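Local coordinates for protein Cif (Cell cycle inhibiting factor) (Escherichia coli, PDB 3EFY) that deamidates a glutamine side chain of host NEDD8 to glutamate, shutting down cullin-RING ubiquitin ligases and blocking the host cell cycle, at residues Leu20-Asp25 with Ser54-Val59; Glu40-Arg45 with Phe161-Tyr166; Asp61-His66 with Ser121-Asn126; Asp71-Glu76 with Pro81-Gln86; Glu131-Leu136 with Lys144-Glu149. All coordinates share one frame; numbering follows the deposited sequence.

Overall arrangement
In this C-terminal, active-site-bearing part of Cif, interactions 1, 2 and 4 share one antiparallel sheet: strands 159-166, 54-61, 66-72 and 81-85 are successive neighbours, and helices 10-22 and 39-47 pack on it. Interactions 1 and 4, centres about 12 Å apart, join through the backbone bond from Ile-72 N to Phe-55 O, while Tyr-166 OH of interaction 2 binds Asp-71 OD1 of interaction 4. Interactions 3 and 5, about 12 Å apart centre to centre, touch through Leu-64 and Ile-133. Active-site residues His-66 and Gln-86, in interactions 3 and 4, meet by a hydrogen bond from NE2 to OE1, 2.7 Å. Cys-10, the third active-site residue, begins helix 10-22, whose end enters interaction 1.

Interaction 1: Leu20-Asp25 with Ser54-Val59; sequences LFLDKD and SFVLRV
The last turn of helix 10-22 faces strand 54-61, with the CA atoms of Phe-21 and Val-56 7.6 Å apart as the nearest backbone pair. Val-56 is the single strand residue that touches the helix segment, and its two methyls divide the work. CG1 sits between the backbone N and the carbonyl carbon (chi1 58°), and from there it meets both Phe-21 CB at 4.1 Å and Leu-22 CD2 at 3.9 Å. The leucine and valine side chains reach toward each other tip to tip, whereas Phe-21 offers its CB to CG1 and one ring face to CG2. This is helix-on-sheet packing in the papain-like (clan CA) fold of Cif: helix 10-22, which starts at the active-site cysteine Cys-10, lies against the central antiparallel sheet. All three residues are buried, and the contact is wholly apolar. Tyr-166 of the neighbouring strand 159-166 meets the Phe-21 ring edge-to-face, and Leu-22 also packs on Phe-164 of that strand. Leu-188 of the second subunit packs on Phe-21, placing this end of the helix beside the subunit interface.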
# COMPACT_ATOMS: atom_id res chain seq x y z
N LEU A 20 5.41 -0.82 -1.88
CA LEU A 20 5.55 0.34 -2.76
C LEU A 20 6.31 0.02 -4.02
O LEU A 20 5.97 0.49 -5.11
CB LEU A 20 6.24 1.52 -2.02
CG LEU A 20 5.30 2.21 -1.02
CD1 LEU A 20 6.10 3.22 -0.20
CD2 LEU A 20 4.13 2.94 -1.71
N PHE A 21 7.39 -0.75 -3.89
CA PHE A 21 8.18 -1.10 -5.08
C PHE A 21 7.51 -2.11 -5.99
O PHE A 21 7.72 -2.06 -7.20
CB PHE A 21 9.55 -1.63 -4.70
CG PHE A 21 10.56 -0.53 -4.43
CD1 PHE A 21 11.37 -0.02 -5.43
CD2 PHE A 21 10.65 0.08 -3.20
CE1 PHE A 21 12.26 1.02 -5.19
CE2 PHE A 21 11.52 1.10 -2.97
CZ PHE A 21 12.33 1.59 -3.95
N LEU A 22 6.78 -3.04 -5.41
CA LEU A 22 6.36 -4.28 -6.09
C LEU A 22 4.90 -4.46 -6.42
O LEU A 22 4.58 -5.19 -7.38
CB LEU A 22 6.81 -5.48 -5.27
CG LEU A 22 8.30 -5.54 -4.97
CD1 LEU A 22 8.69 -6.70 -4.01
CD2 LEU A 22 9.15 -5.64 -6.27
N ASP A 23 4.00 -3.82 -5.68
CA ASP A 23 2.58 -4.09 -5.88
C ASP A 23 2.10 -3.55 -7.21
O ASP A 23 2.44 -2.44 -7.62
CB ASP A 23 1.75 -3.54 -4.76
CG ASP A 23 1.83 -4.36 -3.46
OD1 ASP A 23 2.61 -5.31 -3.42
OD2 ASP A 23 1.12 -4.01 -2.50
N LYS A 24 1.32 -4.37 -7.89
CA LYS A 24 0.77 -4.01 -9.18
C LYS A 24 -0.45 -4.85 -9.44
O LYS A 24 -0.81 -5.67 -8.64
CB LYS A 24 1.84 -4.20 -10.26
CG LYS A 24 2.34 -5.53 -10.42
CD LYS A 24 3.57 -5.58 -11.31
CE LYS A 24 3.86 -7.01 -11.74
NZ LYS A 24 4.26 -8.03 -10.69
N ASP A 25 -1.09 -4.64 -10.60
CA ASP A 25 -2.21 -5.49 -10.96
C ASP A 25 -1.76 -6.94 -10.98
O ASP A 25 -0.74 -7.29 -11.64
CB ASP A 25 -2.74 -5.08 -12.33
CG ASP A 25 -3.47 -3.75 -12.32
OD1 ASP A 25 -3.98 -3.26 -11.27
OD2 ASP A 25 -3.56 -3.16 -13.43
N SER A 54 16.77 -3.41 -12.22
CA SER A 54 16.80 -2.87 -10.86
C SER A 54 16.16 -3.87 -9.88
O SER A 54 15.22 -4.59 -10.22
CB SER A 54 16.10 -1.54 -10.81
OG SER A 54 14.84 -1.57 -11.40
N PHE A 55 16.67 -3.88 -8.64
CA PHE A 55 16.22 -4.86 -7.65
C PHE A 55 16.06 -4.21 -6.30
O PHE A 55 16.72 -3.22 -5.98
CB PHE A 55 17.26 -5.97 -7.46
CG PHE A 55 17.48 -6.79 -8.70
CD1 PHE A 55 16.76 -7.96 -8.89
CD2 PHE A 55 18.40 -6.39 -9.66
CE1 PHE A 55 16.95 -8.75 -10.05
CE2 PHE A 55 18.61 -7.14 -10.81
CZ PHE A 55 17.88 -8.33 -11.00
N VAL A 56 15.15 -4.76 -5.53
CA VAL A 56 15.00 -4.38 -4.12
C VAL A 56 15.26 -5.59 -3.24
O VAL A 56 14.77 -6.70 -3.54
CB VAL A 56 13.62 -3.71 -3.91
CG1 VAL A 56 12.39 -4.59 -4.29
CG2 VAL A 56 13.54 -3.20 -2.54
N LEU A 57 16.02 -5.39 -2.18
CA LEU A 57 16.44 -6.39 -1.25
C LEU A 57 15.92 -6.07 0.13
O LEU A 57 16.27 -5.01 0.72
CB LEU A 57 17.96 -6.47 -1.23
CG LEU A 57 18.64 -7.44 -0.30
CD1 LEU A 57 18.45 -8.91 -0.77
CD2 LEU A 57 20.15 -7.12 -0.24
N ARG A 58 15.08 -6.98 0.66
CA ARG A 58 14.63 -6.84 2.06
C ARG A 58 15.55 -7.63 2.96
O ARG A 58 15.80 -8.81 2.72
CB ARG A 58 13.19 -7.34 2.25
CG ARG A 58 12.67 -6.99 3.64
CD ARG A 58 11.44 -7.81 3.94
NE ARG A 58 10.78 -7.42 5.19
CZ ARG A 58 11.24 -7.66 6.42
NH1 ARG A 58 12.40 -8.26 6.61
NH2 ARG A 58 10.53 -7.26 7.47
N VAL A 59 16.15 -6.97 3.95
CA VAL A 59 17.07 -7.57 4.87
C VAL A 59 16.48 -7.74 6.27
O VAL A 59 16.06 -6.77 6.88
CB VAL A 59 18.35 -6.69 5.06
CG1 VAL A 59 19.38 -7.45 5.90
CG2 VAL A 59 18.92 -6.29 3.65

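Interaction 2: Glu40-Arg45 with Phe161-Tyr166; sequences EQLQER and FQLFEY
The apolar part of the contact centres on Leu-42, whose methyl CD2 makes a CH-pi contact with Phe-161: it stands 3.5 Å from the ring centroid and only 6° off the ring normal. The leucine stands nearly perpendicular to the phenylalanine side chain. CG of Leu-42 lies anti to the backbone N (chi1 173°), an orientation that carries CD2 over the ring while the other methyl, CD1, meets Leu-163 CD2 at 4.2 Å. Arg-45 bends at chi2 and chi3 to lay its guanidinium over Leu-163 on the exposed side, with Leu-163 CD2 off-centre on one face, 3.7 Å from NH2. The polar part runs through water. One water, in the guanidinium plane, accepts from Arg-45 NH1 (2.8 Å) and donates to Leu-163 O (2.7 Å); a second accepts from Arg-45 NH2 and donates only weakly to the same carbonyl. The axes of segments 40-45 and 161-166 approach to 9.7 Å at 26°: helix 39-47 packs nearly along edge strand 159-166, helix-on-sheet packing in an alpha+beta, papain-like (clan CA) fold.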
# COMPACT_ATOMS: atom_id res chain seq x y z
N GLU A 40 24.54 -16.93 1.65
CA GLU A 40 25.30 -17.59 0.58
C GLU A 40 24.56 -17.50 -0.73
O GLU A 40 25.15 -17.20 -1.77
CB GLU A 40 25.59 -19.03 0.96
CG GLU A 40 25.99 -19.99 -0.13
CD GLU A 40 25.84 -21.44 0.37
OE1 GLU A 40 24.84 -22.13 0.04
OE2 GLU A 40 26.71 -21.85 1.17
N GLN A 41 23.26 -17.74 -0.70
CA GLN A 41 22.43 -17.59 -1.86
C GLN A 41 22.44 -16.16 -2.44
O GLN A 41 22.54 -15.93 -3.65
CB GLN A 41 21.01 -17.97 -1.47
CG GLN A 41 20.21 -18.55 -2.47
CD GLN A 41 18.90 -19.16 -1.89
OE1 GLN A 41 18.65 -19.17 -0.66
NE2 GLN A 41 18.09 -19.68 -2.79
N LEU A 42 22.30 -15.16 -1.57
CA LEU A 42 22.32 -13.80 -1.99
C LEU A 42 23.69 -13.46 -2.64
O LEU A 42 23.74 -12.82 -3.68
CB LEU A 42 22.11 -12.85 -0.77
CG LEU A 42 22.29 -11.37 -1.14
CD1 LEU A 42 21.20 -10.89 -2.12
CD2 LEU A 42 22.32 -10.49 0.10
N GLN A 43 24.79 -13.92 -2.05
CA GLN A 43 26.14 -13.63 -2.58
C GLN A 43 26.28 -14.19 -4.04
O GLN A 43 26.81 -13.50 -4.93
CB GLN A 43 27.24 -14.16 -1.65
CG GLN A 43 27.33 -13.42 -0.31
CD GLN A 43 28.22 -14.10 0.71
OE1 GLN A 43 28.44 -15.33 0.67
NE2 GLN A 43 28.73 -13.32 1.68
N GLU A 44 25.73 -15.37 -4.25
CA GLU A 44 25.68 -15.94 -5.63
C GLU A 44 24.84 -15.11 -6.54
O GLU A 44 25.28 -14.82 -7.67
CB GLU A 44 25.25 -17.41 -5.64
CG GLU A 44 26.22 -18.32 -4.93
CD GLU A 44 27.50 -18.49 -5.70
OE1 GLU A 44 27.44 -18.66 -6.95
OE2 GLU A 44 28.57 -18.43 -5.07
N ARG A 45 23.64 -14.68 -6.10
CA ARG A 45 22.78 -13.88 -6.94
C ARG A 45 23.47 -12.55 -7.29
O ARG A 45 23.32 -12.04 -8.39
CB ARG A 45 21.43 -13.63 -6.26
CG ARG A 45 20.50 -14.89 -6.20
CD ARG A 45 19.92 -15.27 -7.64
NE ARG A 45 19.20 -14.17 -8.24
CZ ARG A 45 17.96 -13.80 -7.92
NH1 ARG A 45 17.26 -14.47 -6.99
NH2 ARG A 45 17.42 -12.74 -8.46
N PHE A 161 17.03 -12.89 3.63
CA PHE A 161 16.82 -11.89 2.61
C PHE A 161 15.64 -12.25 1.74
O PHE A 161 15.29 -13.42 1.57
CB PHE A 161 18.03 -11.79 1.71
CG PHE A 161 19.30 -11.41 2.43
CD1 PHE A 161 19.57 -10.07 2.69
CD2 PHE A 161 20.21 -12.38 2.83
CE1 PHE A 161 20.75 -9.71 3.35
CE2 PHE A 161 21.39 -12.03 3.44
CZ PHE A 161 21.65 -10.69 3.72
N GLN A 162 15.03 -11.22 1.15
CA GLN A 162 14.09 -11.40 0.02
C GLN A 162 14.54 -10.46 -1.09
O GLN A 162 14.87 -9.29 -0.83
CB GLN A 162 12.66 -11.07 0.41
CG GLN A 162 12.15 -11.95 1.56
CD GLN A 162 10.75 -11.62 1.99
OE1 GLN A 162 10.11 -10.69 1.46
NE2 GLN A 162 10.22 -12.40 2.94
N LEU A 163 14.63 -11.00 -2.32
CA LEU A 163 15.17 -10.24 -3.44
C LEU A 163 14.17 -10.25 -4.60
O LEU A 163 13.77 -11.35 -5.06
CB LEU A 163 16.46 -10.85 -3.89
CG LEU A 163 17.21 -10.25 -5.06
CD1 LEU A 163 17.58 -8.76 -4.79
CD2 LEU A 163 18.47 -11.10 -5.34
N PHE A 164 13.80 -9.10 -5.09
CA PHE A 164 12.85 -8.97 -6.18
C PHE A 164 13.33 -7.97 -7.23
O PHE A 164 13.86 -6.90 -6.90
CB PHE A 164 11.50 -8.45 -5.69
CG PHE A 164 10.71 -9.39 -4.82
CD1 PHE A 164 10.98 -9.50 -3.47
CD2 PHE A 164 9.63 -10.09 -5.33
CE1 PHE A 164 10.20 -10.32 -2.64
CE2 PHE A 164 8.84 -10.91 -4.49
CZ PHE A 164 9.16 -11.00 -3.14
N GLU A 165 13.06 -8.25 -8.53
CA GLU A 165 13.18 -7.22 -9.53
C GLU A 165 12.05 -6.21 -9.41
O GLU A 165 10.92 -6.59 -9.07
CB GLU A 165 13.17 -7.88 -10.93
CG GLU A 165 13.40 -6.88 -12.05
CD GLU A 165 13.36 -7.47 -13.46
OE1 GLU A 165 13.36 -8.74 -13.60
OE2 GLU A 165 13.34 -6.61 -14.41
N TYR A 166 12.31 -4.93 -9.66
CA TYR A 166 11.25 -3.96 -9.73
C TYR A 166 11.36 -3.10 -10.99
O TYR A 166 12.44 -3.03 -11.58
CB TYR A 166 11.23 -3.07 -8.49
CG TYR A 166 12.31 -2.00 -8.37
CD1 TYR A 166 12.14 -0.72 -8.92
CD2 TYR A 166 13.49 -2.26 -7.70
CE1 TYR A 166 13.08 0.24 -8.78
CE2 TYR A 166 14.45 -1.30 -7.56
CZ TYR A 166 14.25 -0.03 -8.09
OH TYR A 166 15.19 0.99 -7.95
O HOH W 1 14.73 -13.66 -6.16
O HOH W 2 14.86 -11.62 -8.29

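Interaction 3: Asp61-His66 with Ser121-Asn126; sequences DGALGH and SCMSQN
The Asp-61 carboxylate, whose OD1 lies 4.3 Å from Met-123 CG, is the flat group at this contact. Leu-64 N approaches OD1 from above the carboxylate plane, 53° out of it, in a bond of 3.0 Å that is nearly straight at 166°; within segment 61-66 this bond makes an Asx motif. The other oxygen, OD2, is bound by the hydroxyls of Tyr-68 and Tyr-119, giving the buried group partners at both oxygens. Beside it, Ala-63 CB presses on Met-123, with both CG and SD at 3.5 Å, a close approach for the two carbons. Met-123 places CG anti to its backbone N and then bends at chi2 and chi3, bringing the thioether against the alanine methyl. Phe-159 of strand 159-166 packs on both Asp-61 and Met-123. The helix carrying Met-123 ends in a Schellman motif with Asn-126, at positive phi, as its C-prime residue. In the other segment, Gly-65 and His-66 opposite Asp-61 form a G1 beta bulge. Bulge and Asx motif close the tight connection between strands 54-61 and 66-72, the turn that leads straight into the active-site histidine His-66.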
# COMPACT_ATOMS: atom_id res chain seq x y z
N ASP A 61 18.01 -8.65 9.54
CA ASP A 61 19.32 -8.72 10.14
C ASP A 61 19.19 -9.11 11.61
O ASP A 61 18.96 -8.28 12.45
CB ASP A 61 19.99 -7.35 9.93
CG ASP A 61 21.43 -7.27 10.36
OD1 ASP A 61 21.90 -8.06 11.19
OD2 ASP A 61 22.11 -6.32 9.84
N GLY A 62 19.40 -10.41 11.86
CA GLY A 62 19.17 -11.00 13.18
C GLY A 62 20.20 -10.50 14.18
O GLY A 62 19.87 -10.23 15.35
N ALA A 63 21.45 -10.40 13.74
CA ALA A 63 22.54 -9.99 14.64
C ALA A 63 22.42 -8.53 15.08
O ALA A 63 22.55 -8.19 16.29
CB ALA A 63 23.87 -10.26 13.96
N LEU A 64 22.15 -7.63 14.12
CA LEU A 64 21.91 -6.25 14.43
C LEU A 64 20.57 -6.05 15.10
O LEU A 64 20.36 -5.05 15.79
CB LEU A 64 22.01 -5.39 13.16
CG LEU A 64 22.18 -3.87 13.31
CD1 LEU A 64 23.47 -3.52 14.01
CD2 LEU A 64 22.08 -3.14 11.97
N GLY A 65 19.64 -7.01 14.92
CA GLY A 65 18.29 -6.93 15.39
C GLY A 65 17.49 -5.84 14.68
O GLY A 65 16.85 -4.99 15.29
N HIS A 66 17.47 -5.90 13.35
CA HIS A 66 17.00 -4.78 12.60
C HIS A 66 16.58 -5.27 11.18
O HIS A 66 17.07 -6.28 10.75
CB HIS A 66 18.16 -3.80 12.49
CG HIS A 66 17.79 -2.50 11.88
ND1 HIS A 66 16.55 -1.93 12.10
CD2 HIS A 66 18.48 -1.64 11.09
CE1 HIS A 66 16.48 -0.82 11.39
NE2 HIS A 66 17.65 -0.59 10.82
N SER A 121 28.94 -9.73 5.38
CA SER A 121 29.98 -10.73 5.52
C SER A 121 30.65 -10.67 6.91
O SER A 121 30.78 -11.67 7.58
CB SER A 121 31.02 -10.60 4.42
OG SER A 121 31.93 -11.67 4.55
N CYS A 122 31.02 -9.47 7.33
CA CYS A 122 31.62 -9.28 8.66
C CYS A 122 30.68 -9.69 9.79
O CYS A 122 31.07 -10.45 10.67
CB CYS A 122 32.04 -7.83 8.86
SG CYS A 122 33.40 -7.31 7.82
N MET A 123 29.43 -9.22 9.77
CA MET A 123 28.49 -9.55 10.83
C MET A 123 28.18 -11.04 10.88
O MET A 123 28.03 -11.62 11.95
CB MET A 123 27.21 -8.71 10.66
CG MET A 123 26.14 -8.89 11.68
SD MET A 123 26.68 -8.24 13.31
CE MET A 123 27.72 -6.94 12.75
N SER A 124 28.13 -11.70 9.72
CA SER A 124 27.84 -13.13 9.69
C SER A 124 28.95 -13.96 10.33
O SER A 124 28.70 -15.07 10.76
CB SER A 124 27.58 -13.63 8.26
OG SER A 124 28.70 -13.44 7.45
N GLN A 125 30.15 -13.40 10.42
CA GLN A 125 31.31 -14.04 11.03
C GLN A 125 31.60 -13.49 12.43
O GLN A 125 32.69 -13.71 12.98
CB GLN A 125 32.52 -13.79 10.16
CG GLN A 125 32.47 -14.47 8.80
CD GLN A 125 33.60 -14.05 7.92
OE1 GLN A 125 33.43 -13.19 7.05
NE2 GLN A 125 34.77 -14.62 8.15
N ASN A 126 30.64 -12.76 12.98
CA ASN A 126 30.74 -12.11 14.30
C ASN A 126 31.92 -11.16 14.42
O ASN A 126 32.52 -11.04 15.50
CB ASN A 126 30.79 -13.17 15.42
CG ASN A 126 30.41 -12.61 16.81
OD1 ASN A 126 29.60 -11.66 16.94
ND2 ASN A 126 31.00 -13.20 17.86

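Interaction 4: Asp71-Glu76 with Pro81-Gln86; sequences DIPKGE and PAFLYQ
Asp-71 and Phe-83 form a hydrogen-bonded antiparallel pair in the beta hairpin of strands 66-72 and 81-85, the second of which leads into the active-site residue Gln-86. The tight part is here: Asp-71 N to Phe-83 O and Phe-83 N to Asp-71 O are both 2.8 Å, the first almost straight at 173°. On the same face of the sheet, Tyr-85 reaches the Asp-71 carboxylate, whose plane is turned 64° from the ring. Having CG anti to the backbone N extends that carboxylate toward the tyrosine hydroxyl; its other oxygen, OD1, is bound by Tyr-166 OH. Toward the connecting loop the pairing gives way to looser packing. Pro-73 CG touches the edge of the Phe-83 ring, 3.9 Å from CE2. Beyond it, a water bridges the two arms of the hairpin, donating to Pro-73 O and Pro-81 O at 2.7 Å each, beside the exposed Pro-81. At the buried end, Tyr-85 OH donates to Asp-71 OD2 over 2.6 Å, arriving on the anti side, 18° out of the carboxylate plane.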
# COMPACT_ATOMS: atom_id res chain seq x y z
N ASP A 71 18.08 -0.81 -2.08
CA ASP A 71 17.54 -0.54 -3.42
C ASP A 71 18.79 -0.55 -4.33
O ASP A 71 19.73 0.26 -4.10
CB ASP A 71 16.80 0.79 -3.39
CG ASP A 71 16.29 1.28 -4.75
OD1 ASP A 71 16.54 0.60 -5.77
OD2 ASP A 71 15.63 2.35 -4.79
N ILE A 72 18.77 -1.42 -5.36
CA ILE A 72 19.85 -1.59 -6.30
C ILE A 72 19.37 -1.17 -7.71
O ILE A 72 18.83 -1.98 -8.44
CB ILE A 72 20.41 -3.01 -6.31
CG1 ILE A 72 20.80 -3.48 -4.90
CG2 ILE A 72 21.64 -3.11 -7.25
CD1 ILE A 72 20.94 -4.97 -4.78
N PRO A 73 19.58 0.10 -8.08
CA PRO A 73 19.13 0.50 -9.42
C PRO A 73 19.94 -0.18 -10.53
O PRO A 73 20.97 -0.81 -10.29
CB PRO A 73 19.39 2.00 -9.45
CG PRO A 73 19.29 2.40 -7.98
CD PRO A 73 19.96 1.29 -7.28
N LYS A 74 19.41 -0.04 -11.75
CA LYS A 74 20.21 -0.38 -12.94
C LYS A 74 21.59 0.27 -12.82
O LYS A 74 21.73 1.45 -12.48
CB LYS A 74 19.50 0.13 -14.19
CG LYS A 74 18.18 -0.53 -14.46
CD LYS A 74 17.53 -0.05 -15.74
CE LYS A 74 16.21 -0.76 -15.96
NZ LYS A 74 15.46 -0.23 -17.17
N GLY A 75 22.62 -0.50 -13.11
CA GLY A 75 23.97 -0.02 -13.12
C GLY A 75 25.01 -1.10 -13.27
O GLY A 75 24.74 -2.29 -13.16
N GLU A 76 26.24 -0.69 -13.59
CA GLU A 76 27.34 -1.65 -13.75
C GLU A 76 27.75 -2.29 -12.43
O GLU A 76 27.70 -1.63 -11.38
CB GLU A 76 28.55 -0.98 -14.47
CG GLU A 76 28.18 -0.53 -15.89
CD GLU A 76 29.15 0.50 -16.56
OE1 GLU A 76 30.32 0.57 -16.17
OE2 GLU A 76 28.72 1.21 -17.49
N PRO A 81 26.15 1.27 -7.38
CA PRO A 81 25.50 2.03 -6.29
C PRO A 81 24.25 1.34 -5.72
O PRO A 81 23.63 0.49 -6.35
CB PRO A 81 25.11 3.35 -6.93
CG PRO A 81 25.65 3.30 -8.34
CD PRO A 81 26.08 1.96 -8.68
N ALA A 82 23.91 1.72 -4.49
CA ALA A 82 22.67 1.26 -3.88
C ALA A 82 22.16 2.36 -2.95
O ALA A 82 22.91 3.29 -2.63
CB ALA A 82 22.93 -0.02 -3.12
N PHE A 83 20.93 2.22 -2.47
CA PHE A 83 20.36 3.13 -1.49
C PHE A 83 19.85 2.27 -0.34
O PHE A 83 19.37 1.16 -0.56
CB PHE A 83 19.26 3.94 -2.09
CG PHE A 83 19.73 4.85 -3.21
CD1 PHE A 83 20.07 6.17 -2.95
CD2 PHE A 83 19.83 4.39 -4.51
CE1 PHE A 83 20.50 7.02 -3.96
CE2 PHE A 83 20.28 5.24 -5.54
CZ PHE A 83 20.61 6.54 -5.25
N LEU A 84 19.93 2.79 0.86
CA LEU A 84 19.42 2.08 2.06
C LEU A 84 18.27 2.87 2.66
O LEU A 84 18.38 4.06 2.91
CB LEU A 84 20.53 1.96 3.09
CG LEU A 84 20.29 0.92 4.21
CD1 LEU A 84 21.63 0.22 4.60
CD2 LEU A 84 19.70 1.69 5.27
N TYR A 85 17.14 2.19 2.91
CA TYR A 85 15.95 2.77 3.48
C TYR A 85 15.62 2.00 4.79
O TYR A 85 15.67 0.78 4.84
CB TYR A 85 14.71 2.71 2.57
CG TYR A 85 14.99 3.09 1.12
CD1 TYR A 85 15.72 4.22 0.82
CD2 TYR A 85 14.55 2.28 0.08
CE1 TYR A 85 15.98 4.58 -0.53
CE2 TYR A 85 14.80 2.63 -1.23
CZ TYR A 85 15.54 3.75 -1.52
OH TYR A 85 15.84 4.09 -2.85
N GLN A 86 15.22 2.72 5.83
CA GLN A 86 14.99 2.10 7.14
C GLN A 86 14.21 3.04 8.05
O GLN A 86 14.21 4.27 7.85
CB GLN A 86 16.31 1.74 7.82
CG GLN A 86 17.27 2.97 8.01
CD GLN A 86 18.41 2.76 8.96
OE1 GLN A 86 18.45 1.80 9.76
NE2 GLN A 86 19.36 3.69 8.91
O HOH W 3 23.00 0.48 -8.99

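Interaction 5: Glu131-Leu136 with Lys144-Glu149; sequences EQIATL and KMLRKE
Leu-146 CD1 makes the closest contacts of segment 144-149 with segment 131-136, meeting three groups there. Ile-133 CG2 lies 3.8 Å from it, Ala-134 CB 4.0 Å, and the backbone N of Ala-134 3.8 Å, so the methyl rests against the helix backbone as well as two side chains. The leucine and isoleucine side chains run obliquely past one another. In Ile-133, CG2 stands anti to the backbone N, which turns this branch rather than the longer CG1 arm toward the loop. The same methyl, Ile-133 CG2, is also touched by Leu-64, from the turn that precedes the active-site His-66; the side chains of Ile-133 and His-66 are about 8 Å apart. Further out, Leu-130 and Thr-94 also pack on Leu-146, and the loop is tied down next door by a backbone hydrogen bond between Arg-147 and Val-93. This is loop-on-helix packing, in which the long connection to strand 159-166 folds back over helix 130-137.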
# COMPACT_ATOMS: atom_id res chain seq x y z
N GLU A 131 32.35 1.26 13.73
CA GLU A 131 32.45 2.35 12.80
C GLU A 131 31.69 1.99 11.52
O GLU A 131 31.02 2.84 10.97
CB GLU A 131 33.90 2.72 12.48
CG GLU A 131 34.68 3.27 13.69
CD GLU A 131 34.32 4.69 14.11
OE1 GLU A 131 33.43 5.33 13.49
OE2 GLU A 131 34.93 5.17 15.11
N GLN A 132 31.81 0.74 11.11
CA GLN A 132 31.14 0.21 9.89
C GLN A 132 29.60 0.34 10.07
O GLN A 132 28.90 0.86 9.22
CB GLN A 132 31.55 -1.22 9.69
CG GLN A 132 30.88 -1.92 8.56
CD GLN A 132 31.42 -3.31 8.32
OE1 GLN A 132 31.49 -4.16 9.23
NE2 GLN A 132 31.81 -3.55 7.08
N ILE A 133 29.12 -0.07 11.23
CA ILE A 133 27.67 -0.01 11.54
C ILE A 133 27.17 1.42 11.60
O ILE A 133 26.15 1.77 11.03
CB ILE A 133 27.34 -0.78 12.85
CG1 ILE A 133 27.63 -2.26 12.72
CG2 ILE A 133 25.87 -0.56 13.32
CD1 ILE A 133 27.57 -3.00 14.04
N ALA A 134 27.91 2.31 12.28
CA ALA A 134 27.50 3.71 12.31
C ALA A 134 27.48 4.37 10.97
O ALA A 134 26.58 5.15 10.66
CB ALA A 134 28.39 4.52 13.25
N THR A 135 28.48 4.08 10.14
CA THR A 135 28.56 4.66 8.79
C THR A 135 27.37 4.28 7.92
O THR A 135 26.82 5.10 7.22
CB THR A 135 29.85 4.29 8.09
OG1 THR A 135 30.94 4.94 8.79
CG2 THR A 135 29.86 4.79 6.66
N LEU A 136 26.91 3.05 8.08
CA LEU A 136 25.77 2.56 7.29
C LEU A 136 24.41 2.97 7.86
O LEU A 136 23.51 3.32 7.10
CB LEU A 136 25.84 1.04 7.16
CG LEU A 136 26.97 0.52 6.25
CD1 LEU A 136 27.22 -0.99 6.44
CD2 LEU A 136 26.63 0.91 4.77
N LYS A 144 29.22 6.68 18.95
CA LYS A 144 28.85 6.82 20.37
C LYS A 144 27.37 6.60 20.62
O LYS A 144 26.98 6.40 21.78
CB LYS A 144 29.25 8.18 20.94
CG LYS A 144 30.75 8.40 20.87
CD LYS A 144 31.13 9.69 21.53
CE LYS A 144 32.64 9.89 21.49
NZ LYS A 144 32.97 11.32 21.83
N MET A 145 26.54 6.66 19.58
CA MET A 145 25.10 6.42 19.76
C MET A 145 24.72 4.95 19.71
O MET A 145 23.56 4.62 19.98
CB MET A 145 24.27 7.20 18.75
CG MET A 145 24.38 8.70 18.81
SD MET A 145 23.62 9.19 20.37
CE MET A 145 25.10 9.57 21.28
N LEU A 146 25.65 4.06 19.35
CA LEU A 146 25.36 2.66 19.24
C LEU A 146 25.53 1.97 20.56
O LEU A 146 26.24 2.47 21.45
CB LEU A 146 26.29 1.98 18.25
CG LEU A 146 26.23 2.57 16.85
CD1 LEU A 146 27.25 1.79 16.00
CD2 LEU A 146 24.83 2.52 16.19
N ARG A 147 24.88 0.84 20.68
CA ARG A 147 25.00 -0.02 21.85
C ARG A 147 25.44 -1.42 21.44
O ARG A 147 24.60 -2.28 21.15
CB ARG A 147 23.69 -0.04 22.61
CG ARG A 147 23.37 1.31 23.31
CD ARG A 147 22.18 1.19 24.20
NE ARG A 147 21.93 2.44 24.91
CZ ARG A 147 20.88 2.63 25.71
NH1 ARG A 147 20.01 1.66 25.93
NH2 ARG A 147 20.73 3.80 26.29
N LYS A 148 26.74 -1.66 21.43
CA LYS A 148 27.28 -2.93 20.98
C LYS A 148 26.76 -4.11 21.78
O LYS A 148 26.64 -5.20 21.23
CB LYS A 148 28.80 -2.92 20.96
CG LYS A 148 29.45 -3.14 22.30
CD LYS A 148 30.96 -3.44 22.09
CE LYS A 148 31.71 -3.41 23.41
NZ LYS A 148 31.65 -2.03 23.99
N GLU A 149 26.46 -3.87 23.07
CA GLU A 149 25.82 -4.84 23.96
C GLU A 149 24.57 -5.52 23.41
O GLU A 149 24.22 -6.63 23.81
CB GLU A 149 25.49 -4.18 25.36
CG GLU A 149 24.53 -2.94 25.42
CD GLU A 149 25.24 -1.57 25.35
OE1 GLU A 149 26.31 -1.51 24.69
OE2 GLU A 149 24.75 -0.56 26.00